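Local coordinates for conjugal transfer protein TRWB (Escherichia coli, PDB 1E9R) that probably couples ATP hydrolysis to DNA transfer in bacterial conjugation, as a hexameric coupling protein resembling ring helicases and F1-ATPase, at residues Asn90-Arg99 with Gln424-Phe432. Residues are numbered along the deposited sequence; the frame is centred on the assembly and turned at random.
Sequences NGDMLSKFGR and QFANRQPAF
S95 and A431 bring the short helix 92-97 and the irregular segment 424-432 closest, their CA atoms 4.5 Å apart. The segment 424-432 runs across the end of the helix, where S95 O takes R428 N (2.8 Å) in a bent bond, and N427 CA adds a CH...O contact to the same oxygen. G91 suits its place doubly, since its phi is positive and a CB would collide with A431 O; small A431 lays its methyl against N90 O and G91 O. S95 turns OG back to D92 O within its own helix, leaving CB to face Q429 O and A431 N. Beyond the helix, R428 NH1 reaches G98 O (3.2 Å), which lies in the guanidinium plane; a CB on G98 would collide with Q429 NE2, while a water joins Q429 OE1 to R99 O. On the other flank the edge of F97 meets a face of F425 in a T-shaped stack, centroids 4.9 Å apart and planes at 78°. The extended aliphatic chain of K96 crosses F425 CB, CD at 3.5 Å, and carries NZ to a salt bridge with D92 OD1 whose hydrogen bond is weak; R71 holds D92 OD2. Replacing F425 by an alanine is likely to leave the F97 edge without its aromatic face and open a gap beside K96. Helix 92-97 follows strand 83-89: L94 packs on strand 243-247, F97 and F425 on helix 66-79, where Y75 makes a second edge-to-face pair with F425, and R111 binds P430 O, so the C-terminal tail is clasped to what is, by family, probably a P-loop NTPase-like core.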
ATOM      1  N   ASN B  90     -38.045  -1.042   7.367  1.00 39.52           N
ATOM      2  CA  ASN B  90     -39.281  -0.390   7.782  1.00 40.02           C
ATOM      3  C   ASN B  90     -40.546  -1.104   7.332  1.00 41.02           C
ATOM      4  O   ASN B  90     -41.619  -0.498   7.299  1.00 43.50           O
ATOM      5  CB  ASN B  90     -39.316   1.043   7.263  1.00 40.32           C
ATOM      6  CG  ASN B  90     -38.181   1.866   7.785  1.00 43.01           C
ATOM      7  OD1 ASN B  90     -37.972   1.948   8.994  1.00 45.58           O
ATOM      8  ND2 ASN B  90     -37.433   2.488   6.884  1.00 45.19           N
ATOM      9  N   GLY B  91     -40.424  -2.379   6.978  1.00 43.08           N
ATOM     10  CA  GLY B  91     -41.585  -3.140   6.542  1.00 43.45           C
ATOM     11  C   GLY B  91     -42.402  -2.534   5.408  1.00 44.64           C
ATOM     12  O   GLY B  91     -43.607  -2.803   5.296  1.00 44.16           O
ATOM     13  N   ASP B  92     -41.762  -1.726   4.562  1.00 46.31           N
ATOM     14  CA  ASP B  92     -42.447  -1.096   3.434  1.00 48.90           C
ATOM     15  C   ASP B  92     -43.098  -2.105   2.481  1.00 47.34           C
ATOM     16  O   ASP B  92     -44.271  -1.985   2.141  1.00 48.52           O
ATOM     17  CB  ASP B  92     -41.480  -0.217   2.644  1.00 51.31           C
ATOM     18  CG  ASP B  92     -42.046   0.196   1.292  1.00 57.57           C
ATOM     19  OD1 ASP B  92     -43.113   0.857   1.263  1.00 60.33           O
ATOM     20  OD2 ASP B  92     -41.430  -0.142   0.253  1.00 60.87           O
ATOM     21  N   MET B  93     -42.338  -3.097   2.041  1.00 46.49           N
ATOM     22  CA  MET B  93     -42.876  -4.100   1.134  1.00 46.98           C
ATOM     23  C   MET B  93     -43.875  -5.005   1.828  1.00 46.10           C
ATOM     24  O   MET B  93     -44.816  -5.491   1.208  1.00 45.15           O
ATOM     25  CB  MET B  93     -41.742  -4.936   0.541  1.00 48.15           C
ATOM     26  CG  MET B  93     -40.903  -4.171  -0.461  1.00 50.43           C
ATOM     27  SD  MET B  93     -40.676  -5.156  -1.945  1.00 54.66           S
ATOM     28  CE  MET B  93     -38.830  -5.102  -2.115  1.00 53.13           C
ATOM     29  N   LEU B  94     -43.655  -5.235   3.117  1.00 44.31           N
ATOM     30  CA  LEU B  94     -44.542  -6.072   3.915  1.00 43.52           C
ATOM     31  C   LEU B  94     -45.914  -5.411   3.963  1.00 44.98           C
ATOM     32  O   LEU B  94     -46.951  -6.077   3.839  1.00 42.33           O
ATOM     33  CB  LEU B  94     -43.997  -6.212   5.344  1.00 43.96           C
ATOM     34  CG  LEU B  94     -44.969  -6.728   6.416  1.00 43.53           C
ATOM     35  CD1 LEU B  94     -45.356  -8.174   6.122  1.00 39.92           C
ATOM     36  CD2 LEU B  94     -44.333  -6.615   7.785  1.00 44.40           C
ATOM     37  N   SER B  95     -45.905  -4.091   4.138  1.00 44.02           N
ATOM     38  CA  SER B  95     -47.130  -3.329   4.223  1.00 44.83           C
ATOM     39  C   SER B  95     -47.903  -3.295   2.911  1.00 46.21           C
ATOM     40  O   SER B  95     -49.117  -3.117   2.912  1.00 47.87           O
ATOM     41  CB  SER B  95     -46.822  -1.907   4.685  1.00 43.67           C
ATOM     42  OG  SER B  95     -46.175  -1.175   3.667  1.00 44.88           O
ATOM     43  N   LYS B  96     -47.218  -3.475   1.789  1.00 46.66           N
ATOM     44  CA  LYS B  96     -47.902  -3.436   0.508  1.00 46.67           C
ATOM     45  C   LYS B  96     -48.113  -4.788  -0.132  1.00 46.65           C
ATOM     46  O   LYS B  96     -49.081  -4.973  -0.864  1.00 48.31           O
ATOM     47  CB  LYS B  96     -47.154  -2.525  -0.465  1.00 47.57           C
ATOM     48  CG  LYS B  96     -47.227  -1.062  -0.096  1.00 50.66           C
ATOM     49  CD  LYS B  96     -46.242  -0.253  -0.913  1.00 54.21           C
ATOM     50  CE  LYS B  96     -46.187   1.202  -0.450  1.00 56.35           C
ATOM     51  NZ  LYS B  96     -45.109   1.956  -1.164  1.00 59.14           N
ATOM     52  N   PHE B  97     -47.230  -5.739   0.138  1.00 46.15           N
ATOM     53  CA  PHE B  97     -47.364  -7.056  -0.479  1.00 46.12           C
ATOM     54  C   PHE B  97     -47.565  -8.215   0.486  1.00 46.62           C
ATOM     55  O   PHE B  97     -47.722  -9.363   0.058  1.00 44.75           O
ATOM     56  CB  PHE B  97     -46.142  -7.341  -1.352  1.00 46.21           C
ATOM     57  CG  PHE B  97     -45.837  -6.254  -2.340  1.00 46.36           C
ATOM     58  CD1 PHE B  97     -46.791  -5.843  -3.263  1.00 46.76           C
ATOM     59  CD2 PHE B  97     -44.591  -5.641  -2.347  1.00 47.36           C
ATOM     60  CE1 PHE B  97     -46.508  -4.840  -4.177  1.00 48.68           C
ATOM     61  CE2 PHE B  97     -44.297  -4.636  -3.258  1.00 47.68           C
ATOM     62  CZ  PHE B  97     -45.259  -4.235  -4.176  1.00 50.35           C
ATOM     63  N   GLY B  98     -47.563  -7.911   1.782  1.00 47.58           N
ATOM     64  CA  GLY B  98     -47.734  -8.941   2.791  1.00 49.83           C
ATOM     65  C   GLY B  98     -49.114  -9.578   2.857  1.00 51.23           C
ATOM     66  O   GLY B  98     -50.112  -8.902   3.113  1.00 48.74           O
ATOM     67  N   ARG B  99     -49.163 -10.887   2.624  1.00 53.57           N
ATOM     68  CA  ARG B  99     -50.414 -11.634   2.677  1.00 57.33           C
ATOM     69  C   ARG B  99     -50.486 -12.369   4.005  1.00 57.73           C
ATOM     70  O   ARG B  99     -49.537 -12.356   4.787  1.00 58.66           O
ATOM     71  CB  ARG B  99     -50.505 -12.630   1.522  1.00 59.14           C
ATOM     72  CG  ARG B  99     -50.479 -11.977   0.148  1.00 62.53           C
ATOM     73  CD  ARG B  99     -50.039 -12.990  -0.901  1.00 66.19           C
ATOM     74  NE  ARG B  99     -49.007 -13.887  -0.372  1.00 68.35           N
ATOM     75  CZ  ARG B  99     -48.280 -14.733  -1.102  1.00 68.49           C
ATOM     76  NH1 ARG B  99     -48.454 -14.809  -2.417  1.00 69.54           N
ATOM     77  NH2 ARG B  99     -47.379 -15.511  -0.514  1.00 68.64           N
ATOM     78  N   GLN B 424     -48.123   3.173  -7.565  1.00 69.44           N
ATOM     79  CA  GLN B 424     -48.674   3.304  -6.229  1.00 69.33           C
ATOM     80  C   GLN B 424     -49.278   2.002  -5.736  1.00 67.84           C
ATOM     81  O   GLN B 424     -49.999   1.322  -6.466  1.00 66.75           O
ATOM     82  CB  GLN B 424     -49.732   4.412  -6.208  1.00 71.66           C
ATOM     83  CG  GLN B 424     -49.162   5.797  -6.466  1.00 74.68           C
ATOM     84  CD  GLN B 424     -48.118   6.203  -5.430  1.00 76.70           C
ATOM     85  OE1 GLN B 424     -47.382   7.174  -5.624  1.00 76.87           O
ATOM     86  NE2 GLN B 424     -48.057   5.463  -4.319  1.00 78.41           N
ATOM     87  N   PHE B 425     -48.967   1.654  -4.494  1.00 66.86           N
ATOM     88  CA  PHE B 425     -49.496   0.443  -3.892  1.00 66.50           C
ATOM     89  C   PHE B 425     -50.181   0.817  -2.587  1.00 67.69           C
ATOM     90  O   PHE B 425     -49.645   1.600  -1.792  1.00 68.14           O
ATOM     91  CB  PHE B 425     -48.378  -0.571  -3.618  1.00 63.86           C
ATOM     92  CG  PHE B 425     -47.611  -0.981  -4.846  1.00 61.84           C
ATOM     93  CD1 PHE B 425     -46.539  -0.219  -5.300  1.00 59.79           C
ATOM     94  CD2 PHE B 425     -47.968  -2.126  -5.556  1.00 60.11           C
ATOM     95  CE1 PHE B 425     -45.835  -0.594  -6.443  1.00 60.05           C
ATOM     96  CE2 PHE B 425     -47.271  -2.504  -6.697  1.00 59.95           C
ATOM     97  CZ  PHE B 425     -46.201  -1.739  -7.141  1.00 59.84           C
ATOM     98  N   ALA B 426     -51.369   0.262  -2.376  1.00 67.80           N
ATOM     99  CA  ALA B 426     -52.138   0.529  -1.169  1.00 68.64           C
ATOM    100  C   ALA B 426     -51.690  -0.398  -0.049  1.00 68.63           C
ATOM    101  O   ALA B 426     -51.348  -1.559  -0.286  1.00 67.80           O
ATOM    102  CB  ALA B 426     -53.621   0.341  -1.444  1.00 68.25           C
ATOM    103  N   ASN B 427     -51.699   0.126   1.171  1.00 68.79           N
ATOM    104  CA  ASN B 427     -51.286  -0.640   2.336  1.00 69.04           C
ATOM    105  C   ASN B 427     -52.259  -1.756   2.652  1.00 67.87           C
ATOM    106  O   ASN B 427     -53.368  -1.505   3.112  1.00 69.67           O
ATOM    107  CB  ASN B 427     -51.159   0.281   3.545  1.00 71.12           C
ATOM    108  CG  ASN B 427     -50.101   1.341   3.349  1.00 74.88           C
ATOM    109  OD1 ASN B 427     -49.983   2.267   4.150  1.00 76.86           O
ATOM    110  ND2 ASN B 427     -49.314   1.208   2.277  1.00 76.31           N
ATOM    111  N   ARG B 428     -51.839  -2.992   2.413  1.00 65.59           N
ATOM    112  CA  ARG B 428     -52.691  -4.137   2.685  1.00 64.43           C
ATOM    113  C   ARG B 428     -52.327  -4.755   4.034  1.00 63.30           C
ATOM    114  O   ARG B 428     -52.671  -5.902   4.323  1.00 62.19           O
ATOM    115  CB  ARG B 428     -52.556  -5.167   1.556  1.00 65.41           C
ATOM    116  CG  ARG B 428     -51.378  -6.111   1.672  1.00 66.99           C
ATOM    117  CD  ARG B 428     -51.008  -6.697   0.317  1.00 69.56           C
ATOM    118  NE  ARG B 428     -52.137  -7.263  -0.421  1.00 72.21           N
ATOM    119  CZ  ARG B 428     -52.780  -8.384  -0.094  1.00 74.13           C
ATOM    120  NH1 ARG B 428     -52.421  -9.086   0.975  1.00 75.32           N
ATOM    121  NH2 ARG B 428     -53.779  -8.814  -0.856  1.00 75.13           N
ATOM    122  N   GLN B 429     -51.642  -3.977   4.868  1.00 61.67           N
ATOM    123  CA  GLN B 429     -51.221  -4.452   6.181  1.00 59.08           C
ATOM    124  C   GLN B 429     -50.332  -3.390   6.830  1.00 56.58           C
ATOM    125  O   GLN B 429     -49.737  -2.565   6.138  1.00 56.37           O
ATOM    126  CB  GLN B 429     -50.443  -5.757   6.010  1.00 61.10           C
ATOM    127  CG  GLN B 429     -50.453  -6.673   7.207  1.00 64.02           C
ATOM    128  CD  GLN B 429     -49.701  -7.962   6.948  1.00 66.42           C
ATOM    129  OE1 GLN B 429     -49.644  -8.845   7.809  1.00 68.02           O
ATOM    130  NE2 GLN B 429     -49.112  -8.078   5.760  1.00 66.39           N
ATOM    131  N   PRO B 430     -50.259  -3.367   8.171  1.00 54.15           N
ATOM    132  CA  PRO B 430     -49.400  -2.362   8.809  1.00 52.68           C
ATOM    133  C   PRO B 430     -47.913  -2.752   8.700  1.00 51.86           C
ATOM    134  O   PRO B 430     -47.546  -3.919   8.867  1.00 48.00           O
ATOM    135  CB  PRO B 430     -49.911  -2.341  10.253  1.00 52.94           C
ATOM    136  CG  PRO B 430     -50.364  -3.741  10.462  1.00 52.90           C
ATOM    137  CD  PRO B 430     -51.093  -4.053   9.172  1.00 53.38           C
ATOM    138  N   ALA B 431     -47.065  -1.775   8.401  1.00 51.04           N
ATOM    139  CA  ALA B 431     -45.635  -2.022   8.259  1.00 50.22           C
ATOM    140  C   ALA B 431     -45.002  -2.578   9.537  1.00 51.13           C
ATOM    141  O   ALA B 431     -44.176  -3.489   9.486  1.00 49.73           O
ATOM    142  CB  ALA B 431     -44.934  -0.740   7.852  1.00 48.23           C
ATOM    143  N   PHE B 432     -45.393  -2.028  10.681  1.00 52.21           N
ATOM    144  CA  PHE B 432     -44.848  -2.465  11.960  1.00 53.60           C
ATOM    145  C   PHE B 432     -45.933  -2.566  13.034  1.00 54.40           C
ATOM    146  O   PHE B 432     -46.789  -1.693  13.152  1.00 55.05           O
ATOM    147  CB  PHE B 432     -43.764  -1.478  12.410  1.00 53.87           C
ATOM    148  CG  PHE B 432     -43.118  -1.820  13.739  1.00 55.03           C
ATOM    149  CD1 PHE B 432     -42.342  -2.974  13.882  1.00 54.72           C
ATOM    150  CD2 PHE B 432     -43.265  -0.969  14.842  1.00 54.83           C
ATOM    151  CE1 PHE B 432     -41.720  -3.277  15.104  1.00 56.01           C
ATOM    152  CE2 PHE B 432     -42.648  -1.261  16.069  1.00 54.06           C
ATOM    153  CZ  PHE B 432     -41.874  -2.416  16.199  1.00 55.74           C
TER
HETATM  154  O   HOH W   1     -47.739 -10.730   6.870  1.00 38.67           O